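Local coordinates for M157 (Murid herpesvirus 1, PDB 2NYK), which serves as a cytomegalovirus-encoded, MHC class I-like ligand for Ly49 receptors of mouse natural killer cells, at residues A[24-29]-A[98-103]; A[62-67]-A[161-166]; A[92-97]-A[117-122]; A[108-113]-A[152-157]; A[193-198]-A[228-233]. The protein carries 1 engineered substitution. All coordinates share one frame; numbering follows the deposited sequence.

Contact 1: residues A[24-29]-A[98-103]; sequences EFEVTV and CVRYAC
E26 and R100 both place CG anti to the backbone N (chi1 178° and -177°), and their extended chains carry both charged ends out on the face shared by E24, E26, T28, C98 and R100. R100 NH1 reaches E26 OE2 at 2.8 Å in a salt bridge. The hydrogen bond within it is weak, bent to 129°; the two planes stand nearly perpendicular. E24 comes to R100 differently. Its chain bends at chi2 and lies alongside the arginine, with CB over one guanidinium face and CG 3.2 Å from R100 NH2. A water in the guanidinium plane accepts from R100 NH2 and bonds weakly to E24 OE1; E24 OE2 is hydrogen-bonded to T22 OG1. Further along, C98 SG lies 3.4 Å from E26 OE1. F25, V27, V99 and Y101 take the other face, where V27 CB packs on V99 CG1. The antiparallel backbones are joined by paired bonds, F25 with Y101 and V27 with V99. Strand 35-41 flanks 24-29, and strand 109-118 flanks 98-103. Helices 71-90 and 148-154 cover the apolar face, with F75 against the rings of F25 and Y101, as helices lie over the sheet in an MHC class I-like platform.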
# COMPACT_ATOMS: atom_id res chain seq x y z
N GLU A 24 -3.11 2.07 -6.74
CA GLU A 24 -3.78 3.24 -6.16
C GLU A 24 -2.79 4.37 -6.22
O GLU A 24 -1.69 4.27 -5.67
CB GLU A 24 -4.21 2.96 -4.73
CG GLU A 24 -5.22 1.75 -4.55
CD GLU A 24 -4.59 0.36 -4.69
OE1 GLU A 24 -3.47 0.12 -4.19
OE2 GLU A 24 -5.21 -0.52 -5.32
N PHE A 25 -3.17 5.43 -6.92
CA PHE A 25 -2.33 6.61 -7.06
C PHE A 25 -2.96 7.68 -6.20
O PHE A 25 -4.16 7.96 -6.34
CB PHE A 25 -2.34 7.10 -8.52
CG PHE A 25 -1.90 6.08 -9.51
CD1 PHE A 25 -0.54 5.95 -9.84
CD2 PHE A 25 -2.83 5.25 -10.14
CE1 PHE A 25 -0.13 5.01 -10.77
CE2 PHE A 25 -2.45 4.31 -11.06
CZ PHE A 25 -1.09 4.20 -11.41
N GLU A 26 -2.18 8.29 -5.31
CA GLU A 26 -2.75 9.30 -4.44
C GLU A 26 -1.87 10.54 -4.34
O GLU A 26 -0.65 10.44 -4.24
CB GLU A 26 -2.97 8.70 -3.04
CG GLU A 26 -3.53 9.68 -2.02
CD GLU A 26 -4.04 8.97 -0.78
OE1 GLU A 26 -4.27 9.63 0.25
OE2 GLU A 26 -4.22 7.74 -0.82
N VAL A 27 -2.49 11.72 -4.36
CA VAL A 27 -1.74 12.95 -4.21
C VAL A 27 -2.48 13.85 -3.24
O VAL A 27 -3.70 14.02 -3.33
CB VAL A 27 -1.55 13.72 -5.56
CG1 VAL A 27 -0.79 15.02 -5.33
CG2 VAL A 27 -0.80 12.85 -6.56
N THR A 28 -1.72 14.41 -2.30
CA THR A 28 -2.24 15.35 -1.33
C THR A 28 -1.47 16.66 -1.45
O THR A 28 -0.23 16.66 -1.53
CB THR A 28 -2.12 14.80 0.11
OG1 THR A 28 -2.87 13.58 0.20
CG2 THR A 28 -2.67 15.79 1.10
N VAL A 29 -2.20 17.76 -1.52
CA VAL A 29 -1.62 19.10 -1.53
C VAL A 29 -2.23 19.91 -0.37
O VAL A 29 -3.44 19.91 -0.19
CB VAL A 29 -1.87 19.79 -2.90
CG1 VAL A 29 -1.59 21.27 -2.82
CG2 VAL A 29 -1.01 19.16 -3.99
N CYS A 98 -6.98 16.27 -1.54
CA CYS A 98 -6.40 15.00 -1.89
C CYS A 98 -7.19 14.36 -3.03
O CYS A 98 -8.41 14.49 -3.10
CB CYS A 98 -6.36 14.10 -0.66
SG CYS A 98 -5.63 12.49 -0.96
N VAL A 99 -6.47 13.70 -3.94
CA VAL A 99 -7.09 12.92 -5.00
C VAL A 99 -6.54 11.50 -4.95
O VAL A 99 -5.34 11.31 -4.72
CB VAL A 99 -6.92 13.56 -6.40
CG1 VAL A 99 -5.41 13.69 -6.80
CG2 VAL A 99 -7.69 12.78 -7.47
N ARG A 100 -7.40 10.51 -5.16
CA ARG A 100 -6.99 9.10 -5.18
C ARG A 100 -7.62 8.34 -6.34
O ARG A 100 -8.84 8.30 -6.46
CB ARG A 100 -7.40 8.43 -3.86
CG ARG A 100 -6.96 6.96 -3.73
CD ARG A 100 -7.54 6.37 -2.41
NE ARG A 100 -7.24 4.94 -2.23
CZ ARG A 100 -6.04 4.44 -1.91
NH1 ARG A 100 -5.00 5.25 -1.73
NH2 ARG A 100 -5.87 3.13 -1.78
N TYR A 101 -6.79 7.73 -7.18
CA TYR A 101 -7.28 6.89 -8.27
C TYR A 101 -7.03 5.46 -7.84
O TYR A 101 -5.88 5.05 -7.66
CB TYR A 101 -6.53 7.16 -9.57
CG TYR A 101 -6.94 8.44 -10.28
CD1 TYR A 101 -6.63 9.69 -9.76
CD2 TYR A 101 -7.67 8.38 -11.48
CE1 TYR A 101 -7.03 10.87 -10.40
CE2 TYR A 101 -8.07 9.56 -12.14
CZ TYR A 101 -7.74 10.78 -11.58
OH TYR A 101 -8.13 11.94 -12.22
N ALA A 102 -8.11 4.72 -7.64
CA ALA A 102 -8.01 3.32 -7.25
C ALA A 102 -8.41 2.52 -8.49
O ALA A 102 -9.60 2.47 -8.86
CB ALA A 102 -8.93 3.06 -6.07
N CYS A 103 -7.40 1.93 -9.12
CA CYS A 103 -7.58 1.32 -10.45
C CYS A 103 -7.39 -0.20 -10.45
O CYS A 103 -6.43 -0.71 -9.87
CB CYS A 103 -6.60 1.95 -11.44
SG CYS A 103 -6.78 3.73 -11.61
O HOH W 1 -3.82 1.43 -1.17

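Contact 2: residues A[62-67]-A[161-166]; sequences ICPDVS and KNRWRS
The apolar part is P64 lying over the indole of W164. P64 CD sits 3.7 Å from the centroid of the six-membered ring and only 6° off its normal, a CH-pi contact. P64 CG lies over the middle of the indole, 3.6 Å from W164 CE2. V66 CG2 comes obliquely to the same ring, 4.1 Å from W164 CZ2. The sulfur contact is also oblique: C63 SG is 3.8 Å from W164 CZ3, and this sulfur is tied to C60 by a disulfide. The loop 62-67 thus packs on helix 157-173, one of the helices over the sheet of this MHC class I-like fold. Strand 46-51 of that sheet touches the same group, V47 and V48 on W164 and W50 on V66. The polar part is one hydrogen bond. R163 bends at chi3 (59°), which turns its guanidinium back toward the loop. R163 NH2 then donates to D65 O at 3.1 Å, nearly straight at 167°. The oxygen lies in the guanidinium plane, at its edge, while the donor is tilted from the carbonyl plane. E72 OE2 takes R163 NE in a salt bridge and W164 NE1 in a hydrogen bond.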
# COMPACT_ATOMS: atom_id res chain seq x y z
N ILE A 62 12.02 -4.00 -4.36
CA ILE A 62 11.62 -4.91 -5.44
C ILE A 62 10.70 -4.21 -6.44
O ILE A 62 10.08 -4.86 -7.29
CB ILE A 62 10.95 -6.21 -4.91
CG1 ILE A 62 9.68 -5.88 -4.11
CG2 ILE A 62 11.95 -7.05 -4.08
CD1 ILE A 62 8.92 -7.11 -3.62
N CYS A 63 10.60 -2.89 -6.31
CA CYS A 63 9.79 -2.06 -7.21
C CYS A 63 10.60 -1.68 -8.46
O CYS A 63 11.83 -1.61 -8.41
CB CYS A 63 9.31 -0.78 -6.50
SG CYS A 63 7.98 -1.07 -5.30
N PRO A 64 9.91 -1.45 -9.60
CA PRO A 64 10.63 -0.96 -10.76
C PRO A 64 11.11 0.47 -10.50
O PRO A 64 10.55 1.16 -9.64
CB PRO A 64 9.57 -0.99 -11.87
CG PRO A 64 8.27 -0.83 -11.15
CD PRO A 64 8.46 -1.64 -9.89
N ASP A 65 12.13 0.91 -11.21
CA ASP A 65 12.55 2.30 -11.02
C ASP A 65 11.47 3.20 -11.61
O ASP A 65 10.91 2.90 -12.65
CB ASP A 65 13.90 2.59 -11.67
CG ASP A 65 14.35 4.02 -11.43
OD1 ASP A 65 14.46 4.42 -10.25
OD2 ASP A 65 14.57 4.75 -12.43
N VAL A 66 11.17 4.29 -10.91
CA VAL A 66 10.21 5.28 -11.42
C VAL A 66 10.95 6.60 -11.61
O VAL A 66 11.21 7.34 -10.64
CB VAL A 66 8.95 5.42 -10.50
CG1 VAL A 66 7.94 6.41 -11.10
CG2 VAL A 66 8.29 4.04 -10.26
N SER A 67 11.30 6.88 -12.86
CA SER A 67 11.99 8.13 -13.20
C SER A 67 10.97 9.23 -13.44
O SER A 67 9.77 8.97 -13.50
CB SER A 67 12.85 7.94 -14.45
OG SER A 67 12.04 7.69 -15.60
N LYS A 161 1.33 -2.66 -16.38
CA LYS A 161 1.30 -4.08 -16.04
C LYS A 161 2.64 -4.76 -16.28
O LYS A 161 3.13 -5.49 -15.43
CB LYS A 161 0.18 -4.79 -16.81
CG LYS A 161 -1.23 -4.32 -16.46
CD LYS A 161 -2.32 -5.29 -16.95
CE LYS A 161 -2.54 -6.44 -15.97
NZ LYS A 161 -3.46 -7.46 -16.58
N ASN A 162 3.26 -4.46 -17.42
CA ASN A 162 4.58 -5.02 -17.74
C ASN A 162 5.63 -4.61 -16.71
O ASN A 162 6.43 -5.43 -16.26
CB ASN A 162 5.01 -4.63 -19.16
CG ASN A 162 6.43 -5.08 -19.49
OD1 ASN A 162 7.38 -4.30 -19.40
ND2 ASN A 162 6.58 -6.35 -19.87
N ARG A 163 5.59 -3.35 -16.32
CA ARG A 163 6.51 -2.78 -15.33
C ARG A 163 6.31 -3.33 -13.91
O ARG A 163 7.29 -3.53 -13.18
CB ARG A 163 6.38 -1.26 -15.29
CG ARG A 163 7.08 -0.56 -16.40
CD ARG A 163 6.59 0.90 -16.60
NE ARG A 163 6.77 1.74 -15.42
CZ ARG A 163 7.93 1.91 -14.79
NH1 ARG A 163 9.03 1.29 -15.21
NH2 ARG A 163 7.99 2.70 -13.73
N TRP A 164 5.06 -3.58 -13.54
CA TRP A 164 4.72 -3.91 -12.14
C TRP A 164 4.36 -5.36 -11.83
O TRP A 164 4.41 -5.75 -10.66
CB TRP A 164 3.58 -3.01 -11.65
CG TRP A 164 4.08 -1.59 -11.45
CD1 TRP A 164 4.16 -0.59 -12.39
CD2 TRP A 164 4.58 -1.05 -10.24
NE1 TRP A 164 4.68 0.55 -11.82
CE2 TRP A 164 4.95 0.28 -10.50
CE3 TRP A 164 4.74 -1.56 -8.94
CZ2 TRP A 164 5.47 1.12 -9.50
CZ3 TRP A 164 5.28 -0.74 -7.97
CH2 TRP A 164 5.64 0.58 -8.25
N ARG A 165 3.99 -6.14 -12.83
CA ARG A 165 3.53 -7.50 -12.58
C ARG A 165 4.44 -8.30 -11.64
O ARG A 165 3.98 -8.83 -10.65
CB ARG A 165 3.35 -8.28 -13.89
CG ARG A 165 3.08 -9.74 -13.62
CD ARG A 165 2.57 -10.47 -14.86
NE ARG A 165 3.55 -10.53 -15.94
CZ ARG A 165 4.59 -11.37 -15.99
NH1 ARG A 165 4.81 -12.22 -15.00
NH2 ARG A 165 5.39 -11.37 -17.06
N SER A 166 5.73 -8.39 -11.97
CA SER A 166 6.67 -9.15 -11.16
C SER A 166 6.71 -8.64 -9.71
O SER A 166 6.74 -9.42 -8.78
CB SER A 166 8.07 -9.07 -11.79
OG SER A 166 9.03 -9.68 -10.95

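Contact 3: residues A[92-97]-A[117-122]; sequences WDTQRI and TTDTVR
Q95 N meets the carboxylate of D119 at OD1 from above the plane, 38° out of it, and donates a short, fairly straight hydrogen bond of 2.6 Å. The aliphatic part of R96 comes to the other oxygen, with R96 CG 3.6 Å from D119 OD2. The R96 guanidinium is nearly coplanar with the carboxylate, but the charged atoms stay apart: R96 NE is 5.5 Å from D119 OD2. T94 binds the backbone of the same aspartate. Its hydroxyl oxygen lies anti to the backbone N (chi1 -167°) and faces the 117-122 segment. D119 N donates to T94 OG1 at 2.9 Å, almost straight at 174°. T94 OG1 in turn donates to R96 O at 2.7 Å. The hydroxyl therefore links the turn at D119 to its own chain. A water adds a polar bridge: it donates to D93 OD1 and also bonds T118 OG1 and T120 OG1. I97 and T118 run alongside each other on the face toward helix 71-90, with I97 CG1 4.0 Å from T118 CG2. The contact closes the open end of the hairpin of strands 96-106 and 109-118. I97 is backbone-bonded to V29 of strand 21-30, and its side chain packs against helix 71-90 on L83, L86 and L87. T94 also touches L87.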
# COMPACT_ATOMS: atom_id res chain seq x y z
N TRP A 92 -10.77 28.17 -1.31
CA TRP A 92 -10.25 28.79 -0.08
C TRP A 92 -10.92 28.26 1.19
O TRP A 92 -10.39 28.45 2.29
CB TRP A 92 -10.36 30.31 -0.14
CG TRP A 92 -9.39 30.97 -1.07
CD1 TRP A 92 -8.07 31.25 -0.82
CD2 TRP A 92 -9.66 31.44 -2.40
NE1 TRP A 92 -7.50 31.86 -1.92
CE2 TRP A 92 -8.46 32.00 -2.90
CE3 TRP A 92 -10.81 31.45 -3.21
CZ2 TRP A 92 -8.37 32.55 -4.18
CZ3 TRP A 92 -10.72 32.00 -4.48
CH2 TRP A 92 -9.51 32.55 -4.95
N ASP A 93 -12.07 27.60 1.04
CA ASP A 93 -12.75 26.97 2.18
C ASP A 93 -12.10 25.64 2.59
O ASP A 93 -12.69 24.85 3.32
CB ASP A 93 -14.25 26.80 1.90
CG ASP A 93 -14.53 26.17 0.53
OD1 ASP A 93 -13.73 25.27 0.07
OD2 ASP A 93 -15.58 26.57 -0.09
N THR A 94 -10.88 25.42 2.10
CA THR A 94 -10.11 24.22 2.42
C THR A 94 -8.61 24.52 2.54
O THR A 94 -8.07 25.31 1.77
CB THR A 94 -10.38 23.04 1.42
OG1 THR A 94 -9.85 21.82 1.95
CG2 THR A 94 -9.78 23.30 0.04
N GLN A 95 -7.97 23.88 3.51
CA GLN A 95 -6.54 24.01 3.71
C GLN A 95 -5.77 22.91 2.99
O GLN A 95 -4.54 22.98 2.88
CB GLN A 95 -6.21 23.99 5.21
CG GLN A 95 -6.61 25.26 5.94
CD GLN A 95 -5.97 26.51 5.35
OE1 GLN A 95 -4.74 26.66 5.35
NE2 GLN A 95 -6.80 27.41 4.82
N ARG A 96 -6.50 21.90 2.51
CA ARG A 96 -5.88 20.79 1.81
C ARG A 96 -6.81 20.10 0.82
O ARG A 96 -8.04 20.17 0.92
CB ARG A 96 -5.31 19.77 2.81
CG ARG A 96 -6.32 19.23 3.79
CD ARG A 96 -5.68 18.95 5.17
NE ARG A 96 -4.43 18.19 5.07
CZ ARG A 96 -4.33 16.94 4.62
NH1 ARG A 96 -5.41 16.29 4.20
NH2 ARG A 96 -3.14 16.34 4.58
N ILE A 97 -6.21 19.42 -0.15
CA ILE A 97 -6.98 18.65 -1.12
C ILE A 97 -6.23 17.36 -1.45
O ILE A 97 -5.01 17.35 -1.59
CB ILE A 97 -7.27 19.45 -2.41
CG1 ILE A 97 -8.16 18.64 -3.36
CG2 ILE A 97 -5.97 19.86 -3.10
CD1 ILE A 97 -8.71 19.45 -4.51
N THR A 117 -11.00 14.76 -2.00
CA THR A 117 -11.36 15.13 -0.64
C THR A 117 -10.81 16.50 -0.29
O THR A 117 -9.63 16.79 -0.51
CB THR A 117 -10.85 14.12 0.39
OG1 THR A 117 -11.36 12.82 0.08
CG2 THR A 117 -11.32 14.50 1.80
N THR A 118 -11.70 17.33 0.26
CA THR A 118 -11.33 18.62 0.82
C THR A 118 -11.90 18.68 2.25
O THR A 118 -12.61 17.76 2.67
CB THR A 118 -11.88 19.80 -0.01
OG1 THR A 118 -13.31 19.85 0.10
CG2 THR A 118 -11.50 19.66 -1.48
N ASP A 119 -11.59 19.75 2.97
CA ASP A 119 -12.05 19.91 4.36
C ASP A 119 -13.55 19.68 4.51
O ASP A 119 -13.99 18.95 5.41
CB ASP A 119 -11.67 21.29 4.89
CG ASP A 119 -10.17 21.47 5.02
OD1 ASP A 119 -9.73 22.64 5.03
OD2 ASP A 119 -9.43 20.46 5.10
N THR A 120 -14.34 20.28 3.62
CA THR A 120 -15.81 20.20 3.71
C THR A 120 -16.49 19.33 2.64
O THR A 120 -17.71 19.12 2.70
CB THR A 120 -16.44 21.60 3.68
OG1 THR A 120 -16.07 22.25 2.45
CG2 THR A 120 -15.95 22.43 4.86
N VAL A 121 -15.73 18.84 1.66
CA VAL A 121 -16.35 18.12 0.53
C VAL A 121 -15.63 16.82 0.16
O VAL A 121 -14.41 16.77 0.06
CB VAL A 121 -16.49 19.02 -0.74
CG1 VAL A 121 -17.24 18.28 -1.84
CG2 VAL A 121 -17.22 20.32 -0.41
N ARG A 122 -16.43 15.78 -0.05
CA ARG A 122 -15.93 14.48 -0.47
C ARG A 122 -16.67 14.07 -1.76
O ARG A 122 -17.90 14.11 -1.80
CB ARG A 122 -16.21 13.47 0.63
CG ARG A 122 -15.25 12.35 0.71
CD ARG A 122 -14.56 12.35 2.05
NE ARG A 122 -15.14 11.38 2.99
CZ ARG A 122 -16.28 11.56 3.66
NH1 ARG A 122 -16.99 12.69 3.50
NH2 ARG A 122 -16.72 10.63 4.50
O HOH W 2 -13.76 22.69 1.56

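Contact 4: residues A[108-113]-A[152-157]; sequences FDVICD and MIKSNV
V110 and I153 meet roughly perpendicular, the strand residue pointing to the helix and the helix residue pointing back. V110 CG1 meets I153 CG2 at 4.0 Å. I153 uses its other branch on C112, where I153 CD1 lies 4.1 Å from C112 SG. V110 and V157 pass one another head to tail, and both point across the contact. Their closest methyl approach is too short in the model and its value is doubtful. V157 CG1 also reaches the backbone of F108, 3.7 Å from F108 CA. The F108 ring is approached obliquely by the same methyl, V157 CG1 to F108 CD1 at 4.2 Å. K154 and D109 run alongside in the same direction. K154 bends at chi2 (60°) and chi4 (-74°), which carries its chain past the strand start: K154 CE is 3.6 Å from F108 O. Its amine then forms a long salt bridge, K154 NZ to D109 OD1 at 3.5 Å, with a weak hydrogen bond. K131 brings a like charge close to K154. A type I turn from K154 to V157 redirects the chain between two helices. The short helix 148-154 thus rests on the start of strand 109-118, and the C112-C103 disulfide joins this strand to 96-106. I153 also packs on F75 of helix 71-90, while F108 touches R158 and K161 of helix 157-173.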
# COMPACT_ATOMS: atom_id res chain seq x y z
N PHE A 108 -6.22 -5.93 -20.37
CA PHE A 108 -5.66 -4.61 -20.66
C PHE A 108 -6.69 -3.50 -20.51
O PHE A 108 -6.56 -2.43 -21.10
CB PHE A 108 -5.00 -4.58 -22.05
CG PHE A 108 -3.71 -5.38 -22.14
CD1 PHE A 108 -2.90 -5.58 -21.02
CD2 PHE A 108 -3.28 -5.89 -23.37
CE1 PHE A 108 -1.69 -6.29 -21.13
CE2 PHE A 108 -2.09 -6.59 -23.48
CZ PHE A 108 -1.30 -6.80 -22.35
N ASP A 109 -7.73 -3.78 -19.73
CA ASP A 109 -8.76 -2.81 -19.38
C ASP A 109 -8.48 -2.29 -17.99
O ASP A 109 -7.71 -2.90 -17.23
CB ASP A 109 -10.14 -3.44 -19.39
CG ASP A 109 -10.68 -3.66 -20.79
OD1 ASP A 109 -10.64 -2.70 -21.59
OD2 ASP A 109 -11.12 -4.79 -21.08
N VAL A 110 -9.10 -1.16 -17.67
CA VAL A 110 -8.93 -0.53 -16.38
C VAL A 110 -10.25 0.05 -15.95
O VAL A 110 -10.97 0.64 -16.76
CB VAL A 110 -7.87 0.59 -16.41
CG1 VAL A 110 -7.69 1.19 -15.04
CG2 VAL A 110 -6.55 0.03 -16.87
N ILE A 111 -10.56 -0.14 -14.68
CA ILE A 111 -11.69 0.48 -14.01
C ILE A 111 -11.14 1.22 -12.80
O ILE A 111 -10.53 0.61 -11.93
CB ILE A 111 -12.72 -0.60 -13.58
CG1 ILE A 111 -13.10 -1.47 -14.79
CG2 ILE A 111 -13.96 0.06 -13.00
CD1 ILE A 111 -13.96 -2.67 -14.48
N CYS A 112 -11.31 2.54 -12.76
CA CYS A 112 -10.82 3.32 -11.62
C CYS A 112 -11.96 3.99 -10.88
O CYS A 112 -12.90 4.51 -11.49
CB CYS A 112 -9.81 4.41 -12.04
SG CYS A 112 -8.35 3.85 -12.98
N ASP A 113 -11.86 3.98 -9.56
CA ASP A 113 -12.74 4.78 -8.72
C ASP A 113 -11.89 5.96 -8.37
O ASP A 113 -10.74 5.81 -7.96
CB ASP A 113 -13.16 4.02 -7.48
CG ASP A 113 -13.95 2.75 -7.79
OD1 ASP A 113 -14.79 2.75 -8.71
OD2 ASP A 113 -13.71 1.74 -7.10
N MET A 152 -5.67 8.45 -19.33
CA MET A 152 -4.21 8.33 -19.31
C MET A 152 -3.73 6.99 -18.77
O MET A 152 -2.82 6.39 -19.32
CB MET A 152 -3.58 9.48 -18.53
CG MET A 152 -2.03 9.39 -18.42
SD MET A 152 -1.18 10.88 -17.81
CE MET A 152 -0.67 11.67 -19.33
N ILE A 153 -4.32 6.55 -17.67
CA ILE A 153 -4.01 5.23 -17.13
C ILE A 153 -4.40 4.13 -18.14
O ILE A 153 -3.59 3.25 -18.46
CB ILE A 153 -4.71 5.04 -15.76
CG1 ILE A 153 -4.12 6.03 -14.74
CG2 ILE A 153 -4.54 3.58 -15.29
CD1 ILE A 153 -5.02 6.23 -13.57
N LYS A 154 -5.64 4.18 -18.63
CA LYS A 154 -6.15 3.24 -19.61
C LYS A 154 -5.22 3.14 -20.82
O LYS A 154 -4.87 2.03 -21.26
CB LYS A 154 -7.56 3.66 -20.06
CG LYS A 154 -8.14 2.81 -21.21
CD LYS A 154 -8.24 1.33 -20.81
CE LYS A 154 -8.55 0.45 -22.03
NZ LYS A 154 -9.97 0.60 -22.45
N SER A 155 -4.80 4.28 -21.34
CA SER A 155 -3.95 4.33 -22.52
C SER A 155 -2.57 3.71 -22.33
O SER A 155 -1.86 3.48 -23.30
CB SER A 155 -3.79 5.77 -22.98
OG SER A 155 -5.06 6.36 -23.14
N ASN A 156 -2.19 3.46 -21.08
CA ASN A 156 -0.85 2.97 -20.78
C ASN A 156 -0.88 1.68 -19.97
O ASN A 156 0.11 1.32 -19.34
CB ASN A 156 -0.06 4.06 -20.05
CG ASN A 156 0.15 5.29 -20.91
OD1 ASN A 156 0.95 5.27 -21.84
ND2 ASN A 156 -0.62 6.35 -20.65
N VAL A 157 -2.01 0.98 -20.00
CA VAL A 157 -2.19 -0.23 -19.19
C VAL A 157 -1.07 -1.26 -19.45
O VAL A 157 -0.44 -1.74 -18.49
CB VAL A 157 -3.58 -0.87 -19.44
CG1 VAL A 157 -3.75 -2.17 -18.65
CG2 VAL A 157 -4.64 0.10 -19.03

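Contact 5: residues A[193-198]-A[228-233]; sequences TCVVTS and ILTVKA
Residues 193-198 and 228-233 run antiparallel, the axes of the two short segments coming within 4.6 Å, with paired backbone bonds joining C194 to V231 and V196 to L229; V196 N to L229 O is the straightest, 2.8 Å at 178°. T193, V195, T197, I228, T230 and K232 share one face. There V195 and T230 stand next to one another with their chains aligned, V195 CG2 being 3.7 Å from T230 OG1. V195 CG1 is anti to the backbone N (chi1 180°) and touches I228 CG2 at 3.6 Å. T193 CG2 meets T230 CG2 at 3.7 Å, the two chains slanting across each other. On the opposite face C194 CB packs on V231 CG1 at 3.7 Å. V196 and V231 reach V206 of strand 204-208 from this face, and C194 SG is bonded to C241. Strand 241-245 carries that cysteine. A disulfide-bridged beta domain of this kind is consistent with the immunoglobulin-like alpha3 domain of an MHC class I-like chain.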
# COMPACT_ATOMS: atom_id res chain seq x y z
N THR A 193 5.25 -9.17 24.70
CA THR A 193 5.38 -8.42 23.45
C THR A 193 5.28 -9.35 22.25
O THR A 193 5.78 -10.48 22.28
CB THR A 193 6.72 -7.66 23.37
OG1 THR A 193 6.97 -7.00 24.63
CG2 THR A 193 6.69 -6.60 22.26
N CYS A 194 4.65 -8.85 21.19
CA CYS A 194 4.63 -9.57 19.93
C CYS A 194 4.95 -8.61 18.79
O CYS A 194 4.19 -7.68 18.53
CB CYS A 194 3.28 -10.25 19.71
SG CYS A 194 3.33 -11.42 18.35
N VAL A 195 6.09 -8.83 18.15
CA VAL A 195 6.55 -8.01 17.04
C VAL A 195 6.47 -8.83 15.76
O VAL A 195 7.15 -9.85 15.63
CB VAL A 195 8.00 -7.51 17.24
CG1 VAL A 195 8.44 -6.66 16.07
CG2 VAL A 195 8.16 -6.76 18.57
N VAL A 196 5.62 -8.39 14.83
CA VAL A 196 5.46 -9.08 13.55
C VAL A 196 6.05 -8.24 12.41
O VAL A 196 5.68 -7.10 12.25
CB VAL A 196 3.97 -9.41 13.30
CG1 VAL A 196 3.77 -10.09 11.94
CG2 VAL A 196 3.44 -10.30 14.42
N THR A 197 6.98 -8.85 11.65
CA THR A 197 7.69 -8.24 10.54
C THR A 197 7.30 -8.87 9.21
O THR A 197 7.29 -10.11 9.05
CB THR A 197 9.24 -8.39 10.73
OG1 THR A 197 9.61 -7.85 12.00
CG2 THR A 197 10.01 -7.62 9.64
N SER A 198 6.95 -8.02 8.25
CA SER A 198 6.58 -8.46 6.92
C SER A 198 7.26 -7.61 5.90
O SER A 198 7.35 -6.40 6.04
CB SER A 198 5.05 -8.37 6.75
OG SER A 198 4.66 -8.69 5.44
N ILE A 228 6.33 -3.31 10.44
CA ILE A 228 6.63 -3.88 11.72
C ILE A 228 5.51 -3.48 12.66
O ILE A 228 5.36 -2.29 13.01
CB ILE A 228 8.03 -3.46 12.25
CG1 ILE A 228 9.12 -3.85 11.23
CG2 ILE A 228 8.27 -4.06 13.65
CD1 ILE A 228 10.54 -3.44 11.62
N LEU A 229 4.71 -4.47 13.05
CA LEU A 229 3.60 -4.25 13.95
C LEU A 229 3.87 -4.89 15.30
O LEU A 229 4.14 -6.10 15.40
CB LEU A 229 2.28 -4.75 13.34
CG LEU A 229 1.52 -3.83 12.37
CD1 LEU A 229 2.31 -3.46 11.08
CD2 LEU A 229 0.19 -4.51 12.01
N THR A 230 3.85 -4.06 16.34
CA THR A 230 4.19 -4.49 17.70
C THR A 230 2.96 -4.31 18.60
O THR A 230 2.31 -3.27 18.55
CB THR A 230 5.35 -3.65 18.28
OG1 THR A 230 6.49 -3.69 17.40
CG2 THR A 230 5.75 -4.12 19.68
N VAL A 231 2.65 -5.33 19.39
CA VAL A 231 1.58 -5.28 20.37
C VAL A 231 2.17 -5.71 21.71
O VAL A 231 2.68 -6.84 21.86
CB VAL A 231 0.34 -6.15 20.00
CG1 VAL A 231 0.74 -7.55 19.67
CG2 VAL A 231 -0.67 -6.20 21.16
N LYS A 232 2.13 -4.80 22.67
CA LYS A 232 2.53 -5.12 24.03
C LYS A 232 1.43 -4.84 25.01
O LYS A 232 0.69 -3.85 24.89
CB LYS A 232 3.86 -4.46 24.42
CG LYS A 232 3.93 -2.96 24.29
CD LYS A 232 5.43 -2.56 24.23
CE LYS A 232 5.52 -1.00 24.38
NZ LYS A 232 6.99 -0.62 24.22
N ALA A 233 1.31 -5.75 25.97
CA ALA A 233 0.31 -5.65 27.01
C ALA A 233 1.04 -5.83 28.34
O ALA A 233 1.46 -6.94 28.66
CB ALA A 233 -0.76 -6.69 26.81

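In the fold
From the N terminus, strand 21-30 opens contact 1, which closes at strand 96-106 after a long excursion through three strands and helix 71-90. Contact 2 starts within that excursion and ends on helix 157-173, so it crosses contact 1. Contact 3 closes the hairpin of strands 96-106 and 109-118 and also crosses contact 1. Contact 4 crosses contact 3, follows contact 1 and joins it through the C103-C112 disulfide. Contacts 3 and 4 fall within the span of contact 2. Contacts 1 and 3 join strands within the platform sheet; contact 4 ties it to helix 148-154, and contact 2 ties the loop after strand 58-59 to helix 157-173. Contact 5, in the second sheet, closes a loop holding strands 204-208 and 217-222.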